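Local coordinates for yersinopine synthase (Yersinia pestis, PDB 6C4M), which catalyses the NADPH-dependent reductive condensation of pyruvate with a histidine-containing intermediate, the last step in the biosynthesis of the metallophore yersinopine, at residues T22-I27 against D104-I109; P130-V135 against R158-I163; L108-P113 against V135-S140. All coordinates share one frame; numbering follows the deposited sequence.

The three contacts follow four neighbouring parallel strands across one sheet, in the order 25-28, 107-110, 134-137 and 161-165. Contact 1 joins the first pair, contact 3 the middle pair and contact 2 the last pair. Contacts 1 and 3 share Leu108 and Ile109, while contacts 2 and 3 share Val135, so each inner strand is hydrogen-bonded on both edges. The centres of the contacts lie about 10 Å (1 and 2), 12 Å (1 and 3) and 13 Å (2 and 3) apart. Proximity to NADP varies: contact 3 touches it, the side chain of Ile27 in contact 1 is about 8 Å away, and that of Val135 in contact 2 about 13 Å away.

Contact 1 of 3, residues T22-I27 against D104-I109; sequences TLPTLI and DWQRLI
Thr25 to Ile27 and Arg107 to Ile109 form a parallel strand pair of the Rossmann-type sheet that carries NADP. Leu26 threads the ladder, its N giving a nearly straight bond to Arg107 O (2.9 Å) and its O receiving Ile109 N. At the entry to the pair Pro24 O is gripped twice, by Gln106 N at 3.0 Å and by Arg107 N at 3.3 Å. The sheet faces differ in chemistry. On that of Leu26 and Leu108, Leu26 CB sits over the Trp105 ring, 3.8 Å from Trp105 CD2, while Pro24 C meets the edge of the indole. On that of Thr25 and Arg107, the arginine chain bends at its third torsion (-65°), which brings NH1, at the edge of the guanidinium, to Thr25 OG1 at 3.0 Å. That hydroxyl in turn donates a hydrogen bond to Leu23 O (2.8 Å), and Leu23 CD1 lies over a guanidinium face; NH2 has a salt bridge to Glu226. Ile27 and Ile109 pack on helix 32-44, strand 49-52 continues the sheet beyond strand 25-28, and strand 134-137 continues it beyond strand 107-110.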
loop_
_atom_site.group_PDB
_atom_site.type_symbol
_atom_site.label_atom_id
_atom_site.label_comp_id
_atom_site.label_asym_id
_atom_site.label_seq_id
_atom_site.Cartn_x
_atom_site.Cartn_y
_atom_site.Cartn_z
ATOM N N THR A 22 39.473 -8.880 27.815
ATOM C CA THR A 22 40.510 -7.882 28.056
ATOM C C THR A 22 41.471 -7.722 26.882
ATOM O O THR A 22 42.513 -7.066 27.040
ATOM C CB THR A 22 41.319 -8.241 29.303
ATOM O OG1 THR A 22 42.161 -9.370 29.011
ATOM C CG2 THR A 22 40.392 -8.543 30.465
ATOM N N LEU A 23 41.200 -8.341 25.739
ATOM C CA LEU A 23 42.155 -8.274 24.616
ATOM C C LEU A 23 42.244 -6.860 24.039
ATOM O O LEU A 23 41.212 -6.256 23.736
ATOM C CB LEU A 23 41.764 -9.216 23.482
ATOM C CG LEU A 23 41.635 -10.709 23.753
ATOM C CD1 LEU A 23 41.407 -11.459 22.423
ATOM C CD2 LEU A 23 42.820 -11.220 24.429
ATOM N N PRO A 24 43.449 -6.316 23.825
ATOM C CA PRO A 24 43.549 -5.028 23.129
ATOM C C PRO A 24 42.894 -5.126 21.758
ATOM O O PRO A 24 43.171 -6.042 20.981
ATOM C CB PRO A 24 45.055 -4.776 23.027
ATOM C CG PRO A 24 45.701 -6.105 23.383
ATOM C CD PRO A 24 44.758 -6.801 24.276
ATOM N N THR A 25 41.996 -4.194 21.490
ATOM C CA THR A 25 41.116 -4.262 20.329
ATOM C C THR A 25 41.261 -2.995 19.518
ATOM O O THR A 25 41.164 -1.891 20.067
ATOM C CB THR A 25 39.667 -4.457 20.741
ATOM O OG1 THR A 25 39.585 -5.624 21.559
ATOM C CG2 THR A 25 38.825 -4.654 19.499
ATOM N N LEU A 26 41.512 -3.165 18.222
ATOM C CA LEU A 26 41.634 -2.054 17.280
ATOM C C LEU A 26 40.406 -2.055 16.371
ATOM O O LEU A 26 40.186 -3.003 15.606
ATOM C CB LEU A 26 42.935 -2.147 16.480
ATOM C CG LEU A 26 43.040 -1.144 15.308
ATOM C CD1 LEU A 26 42.772 0.286 15.790
ATOM C CD2 LEU A 26 44.405 -1.216 14.597
ATOM N N ILE A 27 39.595 -1.003 16.471
ATOM C CA ILE A 27 38.397 -0.857 15.640
ATOM C C ILE A 27 38.763 -0.076 14.375
ATOM O O ILE A 27 39.136 1.102 14.454
ATOM C CB ILE A 27 37.269 -0.145 16.405
ATOM C CG1 ILE A 27 36.902 -0.933 17.682
ATOM C CG2 ILE A 27 36.009 0.042 15.505
ATOM C CD1 ILE A 27 35.883 -0.270 18.535
ATOM N N ASP A 104 50.551 -4.664 19.625
ATOM C CA ASP A 104 50.118 -5.856 20.334
ATOM C C ASP A 104 48.621 -6.117 20.208
ATOM O O ASP A 104 48.093 -6.971 20.934
ATOM C CB ASP A 104 50.517 -5.755 21.814
ATOM C CG ASP A 104 49.774 -4.637 22.541
ATOM O OD1 ASP A 104 48.824 -4.067 21.943
ATOM O OD2 ASP A 104 50.127 -4.324 23.703
ATOM N N TRP A 105 47.920 -5.392 19.328
ATOM C CA TRP A 105 46.503 -5.633 19.121
ATOM C C TRP A 105 46.243 -7.114 18.866
ATOM O O TRP A 105 46.863 -7.727 17.994
ATOM C CB TRP A 105 45.979 -4.806 17.932
ATOM C CG TRP A 105 46.306 -3.357 18.056
ATOM C CD1 TRP A 105 47.245 -2.658 17.337
ATOM C CD2 TRP A 105 45.739 -2.428 18.988
ATOM N NE1 TRP A 105 47.273 -1.345 17.756
ATOM C CE2 TRP A 105 46.367 -1.177 18.766
ATOM C CE3 TRP A 105 44.743 -2.522 19.966
ATOM C CZ2 TRP A 105 46.042 -0.040 19.497
ATOM C CZ3 TRP A 105 44.415 -1.385 20.683
ATOM C CH2 TRP A 105 45.069 -0.164 20.448
ATOM N N GLN A 106 45.269 -7.671 19.585
ATOM C CA GLN A 106 44.894 -9.068 19.391
ATOM C C GLN A 106 43.562 -9.255 18.675
ATOM O O GLN A 106 43.273 -10.368 18.225
ATOM C CB GLN A 106 44.871 -9.785 20.734
ATOM C CG GLN A 106 46.263 -9.703 21.380
ATOM C CD GLN A 106 46.438 -10.638 22.542
ATOM O OE1 GLN A 106 45.750 -11.640 22.650
ATOM N NE2 GLN A 106 47.413 -10.337 23.392
ATOM N N ARG A 107 42.775 -8.198 18.523
ATOM C CA ARG A 107 41.496 -8.281 17.832
ATOM C C ARG A 107 41.367 -7.041 16.964
ATOM O O ARG A 107 41.574 -5.911 17.436
ATOM C CB ARG A 107 40.349 -8.405 18.847
ATOM C CG ARG A 107 38.984 -8.392 18.258
ATOM C CD ARG A 107 37.934 -8.270 19.340
ATOM N NE ARG A 107 37.885 -9.417 20.238
ATOM C CZ ARG A 107 37.996 -9.344 21.564
ATOM N NH1 ARG A 107 38.195 -8.178 22.168
ATOM N NH2 ARG A 107 37.882 -10.441 22.301
ATOM N N LEU A 108 41.107 -7.267 15.677
ATOM C CA LEU A 108 40.680 -6.221 14.767
ATOM C C LEU A 108 39.194 -6.390 14.470
ATOM O O LEU A 108 38.718 -7.507 14.219
ATOM C CB LEU A 108 41.449 -6.252 13.449
ATOM C CG LEU A 108 42.966 -6.209 13.517
ATOM C CD1 LEU A 108 43.498 -6.150 12.092
ATOM C CD2 LEU A 108 43.433 -5.025 14.353
ATOM N N ILE A 109 38.462 -5.286 14.516
ATOM C CA ILE A 109 37.049 -5.287 14.135
ATOM C C ILE A 109 36.903 -4.371 12.924
ATOM O O ILE A 109 37.251 -3.182 12.986
ATOM C CB ILE A 109 36.127 -4.859 15.288
ATOM C CG1 ILE A 109 36.378 -5.752 16.529
ATOM C CG2 ILE A 109 34.661 -4.932 14.811
ATOM C CD1 ILE A 109 35.577 -5.418 17.769
#

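Contact 2 of 3, residues P130-V135 against R158-I163; sequences PQLKSV and RDVEVI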
loop_
_atom_site.group_PDB
_atom_site.type_symbol
_atom_site.label_atom_id
_atom_site.label_comp_id
_atom_site.label_asym_id
_atom_site.label_seq_id
_atom_site.Cartn_x
_atom_site.Cartn_y
_atom_site.Cartn_z
ATOM N N PRO A 130 52.016 -9.281 15.814
ATOM C CA PRO A 130 52.443 -10.647 16.167
ATOM C C PRO A 130 51.465 -11.389 17.054
ATOM O O PRO A 130 51.489 -12.628 17.078
ATOM C CB PRO A 130 53.781 -10.421 16.893
ATOM C CG PRO A 130 53.673 -9.009 17.449
ATOM C CD PRO A 130 52.861 -8.251 16.437
ATOM N N GLN A 131 50.582 -10.685 17.755
ATOM C CA GLN A 131 49.678 -11.329 18.693
ATOM C C GLN A 131 48.232 -11.311 18.212
ATOM O O GLN A 131 47.311 -11.557 19.003
ATOM C CB GLN A 131 49.781 -10.653 20.044
ATOM C CG GLN A 131 51.156 -10.689 20.603
ATOM C CD GLN A 131 51.108 -10.547 22.066
ATOM O OE1 GLN A 131 50.932 -9.447 22.590
ATOM N NE2 GLN A 131 51.215 -11.668 22.757
ATOM N N LEU A 132 48.023 -11.040 16.939
ATOM C CA LEU A 132 46.684 -11.005 16.381
ATOM C C LEU A 132 46.005 -12.363 16.533
ATOM O O LEU A 132 46.532 -13.382 16.078
ATOM C CB LEU A 132 46.749 -10.608 14.904
ATOM C CG LEU A 132 45.376 -10.544 14.221
ATOM C CD1 LEU A 132 44.495 -9.460 14.861
ATOM C CD2 LEU A 132 45.576 -10.283 12.729
ATOM N N LYS A 133 44.821 -12.370 17.157
ATOM C CA LYS A 133 44.033 -13.588 17.340
ATOM C C LYS A 133 42.715 -13.630 16.565
ATOM O O LYS A 133 42.222 -14.731 16.278
ATOM C CB LYS A 133 43.677 -13.779 18.817
ATOM C CG LYS A 133 44.847 -13.848 19.793
ATOM C CD LYS A 133 44.304 -14.223 21.183
ATOM C CE LYS A 133 44.535 -15.695 21.527
ATOM N NZ LYS A 133 45.858 -15.906 22.224
ATOM N N SER A 134 42.082 -12.488 16.292
ATOM C CA SER A 134 40.767 -12.530 15.669
ATOM C C SER A 134 40.518 -11.297 14.808
ATOM O O SER A 134 40.977 -10.182 15.095
ATOM C CB SER A 134 39.683 -12.658 16.728
ATOM O OG SER A 134 39.709 -11.519 17.560
ATOM N N VAL A 135 39.753 -11.520 13.748
ATOM C CA VAL A 135 39.278 -10.467 12.877
ATOM C C VAL A 135 37.769 -10.615 12.762
ATOM O O VAL A 135 37.281 -11.656 12.311
ATOM C CB VAL A 135 39.932 -10.550 11.495
ATOM C CG1 VAL A 135 39.276 -9.574 10.562
ATOM C CG2 VAL A 135 41.440 -10.279 11.617
ATOM N N ARG A 158 46.859 -17.912 9.111
ATOM C CA ARG A 158 45.805 -18.909 9.084
ATOM C C ARG A 158 45.267 -19.222 10.486
ATOM O O ARG A 158 44.135 -19.694 10.601
ATOM C CB ARG A 158 46.355 -20.165 8.412
ATOM C CG ARG A 158 45.403 -21.318 8.360
ATOM C CD ARG A 158 46.007 -22.421 7.516
ATOM N NE ARG A 158 45.141 -23.589 7.515
ATOM C CZ ARG A 158 45.430 -24.747 6.930
ATOM N NH1 ARG A 158 46.591 -24.919 6.283
ATOM N NH2 ARG A 158 44.549 -25.736 7.007
ATOM N N ASP A 159 46.054 -18.978 11.550
ATOM C CA ASP A 159 45.572 -19.222 12.916
ATOM C C ASP A 159 44.450 -18.275 13.334
ATOM O O ASP A 159 43.670 -18.600 14.249
ATOM C CB ASP A 159 46.711 -19.058 13.933
ATOM C CG ASP A 159 47.607 -20.272 14.032
ATOM O OD1 ASP A 159 47.221 -21.359 13.542
ATOM O OD2 ASP A 159 48.710 -20.123 14.622
ATOM N N VAL A 160 44.402 -17.081 12.750
ATOM C CA VAL A 160 43.485 -16.041 13.220
ATOM C C VAL A 160 42.033 -16.432 12.969
ATOM O O VAL A 160 41.677 -16.955 11.906
ATOM C CB VAL A 160 43.837 -14.704 12.551
ATOM C CG1 VAL A 160 42.782 -13.613 12.862
ATOM C CG2 VAL A 160 45.211 -14.287 13.041
ATOM N N GLU A 161 41.189 -16.201 13.975
ATOM C CA GLU A 161 39.776 -16.527 13.882
ATOM C C GLU A 161 39.033 -15.429 13.119
ATOM O O GLU A 161 39.163 -14.242 13.436
ATOM C CB GLU A 161 39.201 -16.723 15.290
ATOM C CG GLU A 161 37.731 -17.153 15.318
ATOM C CD GLU A 161 37.276 -17.594 16.713
ATOM O OE1 GLU A 161 38.143 -17.612 17.629
ATOM O OE2 GLU A 161 36.065 -17.924 16.891
ATOM N N VAL A 162 38.297 -15.823 12.082
ATOM C CA VAL A 162 37.529 -14.889 11.250
ATOM C C VAL A 162 36.062 -15.067 11.593
ATOM O O VAL A 162 35.529 -16.173 11.481
ATOM C CB VAL A 162 37.767 -15.120 9.750
ATOM C CG1 VAL A 162 36.915 -14.189 8.934
ATOM C CG2 VAL A 162 39.242 -14.910 9.421
ATOM N N ILE A 163 35.417 -13.987 12.030
ATOM C CA ILE A 163 34.018 -14.018 12.425
ATOM C C ILE A 163 33.241 -13.006 11.588
ATOM O O ILE A 163 33.530 -11.803 11.616
ATOM C CB ILE A 163 33.850 -13.746 13.929
ATOM C CG1 ILE A 163 34.437 -14.907 14.755
ATOM C CG2 ILE A 163 32.387 -13.601 14.271
ATOM C CD1 ILE A 163 34.461 -14.641 16.222
HETATM O O HOH W 1 40.503 -15.924 18.498
#
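Val160 is wedged against the start of the neighbouring strand, and its side-chain carbons spread over several residues there. CB stands 4.1 Å from Lys133 O. With CG1 anti to the backbone N (chi1 172°), that methyl comes nearer the same oxygen, reaches across the chain to Ser134 CA at 3.6 Å and also packs on Val135 CG2. The other branch, CG2, turns to Leu132: it lies 3.4 Å from Leu132 O and also rests against Leu132 CG, the leucine and valine crossing at about a right angle. One small branched residue thus spans Leu132 to Val135 just before its own strand begins.

Beyond it the backbones pair in parallel. Glu161 N donates to Lys133 O at 2.9 Å, Val135 N returns a nearly straight bond to Glu161 O, and Ile163 N continues the ladder to Val135 O. Lys133 O also accepts from a water 3.1 Å away, and the same water donates to Glu161 OE1 at 3.0 Å, tying the glutamate tip back to the residue just before the partner strand. The Glu161 chain is fully extended, which carries its carboxylate away from the backbone to this water. The second oxygen, OE2, is hydrogen-bonded to Ser224 OG and Asn217 ND2. Ser134, whose CB lies on the same sheet face as that of Glu161, has its OG hydrogen-bonded to Glu226 OE2. On the opposite face Val162 packs on helix 144-154, the helix that links the two strands in sequence. Strand 134-137, this helix and strand 161-165 make up a beta-alpha-beta crossover, the repeating unit of Rossmann-type nucleotide-binding domains.

Contact 3 of 3, residues L108-P113 against V135-S140; sequences LILAVP and VILLSS. With NAP (NADP nicotinamide-adenine-dinucleotide phosphate), chain B.
Just past the last bridge, Leu110 with Leu137, a single water fastens the diverging chains together and reaches the cofactor. It donates to Leu110 O at 2.8 Å and to Val112 O at 2.9 Å, and accepts from Ser139 N at 2.9 Å; a further, weak bond links it to O3D of the nicotinamide ribose. Leu110 O therefore holds two donors, since Leu138 N also reaches it at 3.1 Å. Upstream the ladder is regular: Ile136 N donates to Leu108 O, and Leu110 N to Ile136 O. Of the leucines sharing a sheet face, Leu110 and Leu137 lie side by side, with CD1 of the first 3.6 Å from CD2 of the second. Leu138, its CG swung opposite the backbone N (chi1 -177°), brings CD2 to Ala111 CB at 3.9 Å. The loops that follow the two strands line the NADP pocket: Ser139 CB lies 3.3 Å from ribose O3D, and Pro113 CD is 3.4 Å from O4B of the adenosine ribose. Helix 117-121 covers the leucine face through Leu110 and Leu137, while strand 25-28 flanks strand 107-110 and strand 161-165 flanks strand 134-137.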
loop_
_atom_site.group_PDB
_atom_site.type_symbol
_atom_site.label_atom_id
_atom_site.label_comp_id
_atom_site.label_asym_id
_atom_site.label_seq_id
_atom_site.Cartn_x
_atom_site.Cartn_y
_atom_site.Cartn_z
ATOM N N LEU A 108 41.107 -7.267 15.677
ATOM C CA LEU A 108 40.680 -6.221 14.767
ATOM C C LEU A 108 39.194 -6.390 14.470
ATOM O O LEU A 108 38.718 -7.507 14.219
ATOM C CB LEU A 108 41.449 -6.252 13.449
ATOM C CG LEU A 108 42.966 -6.209 13.517
ATOM C CD1 LEU A 108 43.498 -6.150 12.092
ATOM C CD2 LEU A 108 43.433 -5.025 14.353
ATOM N N ILE A 109 38.462 -5.286 14.516
ATOM C CA ILE A 109 37.049 -5.287 14.135
ATOM C C ILE A 109 36.903 -4.371 12.924
ATOM O O ILE A 109 37.251 -3.182 12.986
ATOM C CB ILE A 109 36.127 -4.859 15.288
ATOM C CG1 ILE A 109 36.378 -5.752 16.529
ATOM C CG2 ILE A 109 34.661 -4.932 14.811
ATOM C CD1 ILE A 109 35.577 -5.418 17.769
ATOM N N LEU A 110 36.419 -4.927 11.807
ATOM C CA LEU A 110 36.196 -4.134 10.593
ATOM C C LEU A 110 34.819 -3.522 10.695
ATOM O O LEU A 110 33.810 -4.207 10.559
ATOM C CB LEU A 110 36.344 -4.973 9.328
ATOM C CG LEU A 110 37.806 -5.157 8.927
ATOM C CD1 LEU A 110 37.963 -6.168 7.814
ATOM C CD2 LEU A 110 38.350 -3.853 8.447
ATOM N N ALA A 111 34.800 -2.232 11.012
ATOM C CA ALA A 111 33.595 -1.428 11.065
ATOM C C ALA A 111 33.463 -0.499 9.869
ATOM O O ALA A 111 32.688 0.459 9.937
ATOM C CB ALA A 111 33.553 -0.595 12.345
ATOM N N VAL A 112 34.211 -0.744 8.794
ATOM C CA VAL A 112 34.009 -0.049 7.520
ATOM C C VAL A 112 32.979 -0.874 6.747
ATOM O O VAL A 112 32.729 -2.036 7.126
ATOM C CB VAL A 112 35.309 0.084 6.716
ATOM C CG1 VAL A 112 36.338 1.001 7.408
ATOM C CG2 VAL A 112 35.870 -1.294 6.385
ATOM N N PRO A 113 32.373 -0.365 5.670
ATOM C CA PRO A 113 31.401 -1.184 4.935
ATOM C C PRO A 113 32.088 -2.363 4.269
ATOM O O PRO A 113 33.268 -2.312 3.916
ATOM C CB PRO A 113 30.817 -0.212 3.895
ATOM C CG PRO A 113 31.163 1.153 4.393
ATOM C CD PRO A 113 32.462 0.998 5.113
ATOM N N VAL A 135 39.753 -11.520 13.748
ATOM C CA VAL A 135 39.278 -10.467 12.877
ATOM C C VAL A 135 37.769 -10.615 12.762
ATOM O O VAL A 135 37.281 -11.656 12.311
ATOM C CB VAL A 135 39.932 -10.550 11.495
ATOM C CG1 VAL A 135 39.276 -9.574 10.562
ATOM C CG2 VAL A 135 41.440 -10.279 11.617
ATOM N N ILE A 136 37.038 -9.590 13.183
ATOM C CA ILE A 136 35.580 -9.625 13.219
ATOM C C ILE A 136 35.042 -8.705 12.134
ATOM O O ILE A 136 35.465 -7.551 12.028
ATOM C CB ILE A 136 35.049 -9.222 14.604
ATOM C CG1 ILE A 136 35.633 -10.162 15.688
ATOM C CG2 ILE A 136 33.529 -9.280 14.644
ATOM C CD1 ILE A 136 35.365 -9.720 17.101
ATOM N N LEU A 137 34.071 -9.209 11.363
ATOM C CA LEU A 137 33.429 -8.470 10.274
ATOM C C LEU A 137 32.078 -7.979 10.819
ATOM O O LEU A 137 31.120 -8.749 10.978
ATOM C CB LEU A 137 33.330 -9.366 9.042
ATOM C CG LEU A 137 34.668 -10.007 8.602
ATOM C CD1 LEU A 137 34.502 -10.739 7.301
ATOM C CD2 LEU A 137 35.830 -9.034 8.507
ATOM N N LEU A 138 32.036 -6.688 11.169
ATOM C CA LEU A 138 30.930 -6.168 11.955
ATOM C C LEU A 138 29.615 -6.235 11.185
ATOM O O LEU A 138 28.567 -6.524 11.774
ATOM C CB LEU A 138 31.232 -4.734 12.398
ATOM C CG LEU A 138 30.167 -4.080 13.313
ATOM C CD1 LEU A 138 30.098 -4.755 14.666
ATOM C CD2 LEU A 138 30.470 -2.604 13.519
ATOM N N SER A 139 29.640 -5.963 9.870
ATOM C CA SER A 139 28.431 -6.033 9.037
ATOM C C SER A 139 28.828 -6.630 7.691
ATOM O O SER A 139 29.067 -5.917 6.714
ATOM C CB SER A 139 27.766 -4.680 8.859
ATOM O OG SER A 139 26.486 -4.873 8.266
ATOM N N SER A 140 28.839 -7.946 7.636
ATOM C CA SER A 140 29.433 -8.677 6.538
ATOM C C SER A 140 28.549 -8.666 5.290
ATOM O O SER A 140 27.381 -8.264 5.307
ATOM C CB SER A 140 29.674 -10.111 6.979
ATOM O OG SER A 140 30.878 -10.591 6.452
HETATM P PA NAP B . 29.725 4.172 7.870
HETATM O O1A NAP B . 29.352 2.851 7.321
HETATM O O2A NAP B . 28.976 5.331 7.161
HETATM O O5B NAP B . 31.351 4.340 7.699
HETATM C C5B NAP B . 32.135 3.569 8.635
HETATM C C4B NAP B . 33.619 3.888 8.370
HETATM O O4B NAP B . 33.898 3.495 6.890
HETATM C C3B NAP B . 33.869 5.143 8.479
HETATM O O3B NAP B . 35.204 5.362 9.034
HETATM C C2B NAP B . 33.859 5.728 6.941
HETATM O O2B NAP B . 34.714 6.920 6.849
HETATM C C1B NAP B . 34.346 4.792 6.208
HETATM N N9A NAP B . 33.604 4.809 4.946
HETATM C C8A NAP B . 32.308 4.873 4.601
HETATM N N7A NAP B . 32.301 4.876 3.260
HETATM C C5A NAP B . 33.596 4.814 2.815
HETATM C C6A NAP B . 34.051 4.784 1.521
HETATM N N6A NAP B . 33.426 4.822 0.198
HETATM N N1A NAP B . 35.375 4.719 1.291
HETATM C C2A NAP B . 36.260 4.670 2.344
HETATM N N3A NAP B . 35.800 4.701 3.628
HETATM C C4A NAP B . 34.440 4.769 3.856
HETATM O O3 NAP B . 29.322 4.180 9.478
HETATM P PN NAP B . 28.491 3.110 10.361
HETATM O O1N NAP B . 29.130 3.154 11.679
HETATM O O2N NAP B . 27.033 3.632 10.371
HETATM O O5D NAP B . 28.436 1.558 9.752
HETATM C C5D NAP B . 29.361 0.539 10.217
HETATM C C4D NAP B . 28.999 -0.755 9.463
HETATM O O4D NAP B . 27.515 -1.204 9.847
HETATM C C3D NAP B . 28.989 -0.635 8.151
HETATM O O3D NAP B . 29.300 -2.011 7.611
HETATM C C2D NAP B . 27.545 -0.331 7.739
HETATM O O2D NAP B . 27.320 -0.878 6.526
HETATM C C1D NAP B . 26.755 -1.138 8.788
HETATM N N1N NAP B . 25.453 -0.547 9.183
HETATM C C2N NAP B . 25.347 0.361 10.178
HETATM C C3N NAP B . 24.069 0.856 10.522
HETATM C C7N NAP B . 23.903 1.900 11.648
HETATM O O7N NAP B . 22.914 1.982 12.262
HETATM N N7N NAP B . 25.019 2.769 11.911
HETATM C C4N NAP B . 22.955 0.434 9.854
HETATM C C5N NAP B . 23.069 -0.464 8.863
HETATM C C6N NAP B . 24.328 -0.972 8.524
HETATM P P2B NAP B . 34.080 8.447 7.240
HETATM O O1X NAP B . 33.319 8.933 6.025
HETATM O O2X NAP B . 33.151 8.338 8.401
HETATM O O3X NAP B . 35.229 9.392 7.505
HETATM O O HOH W 2 31.620 -4.067 8.803
#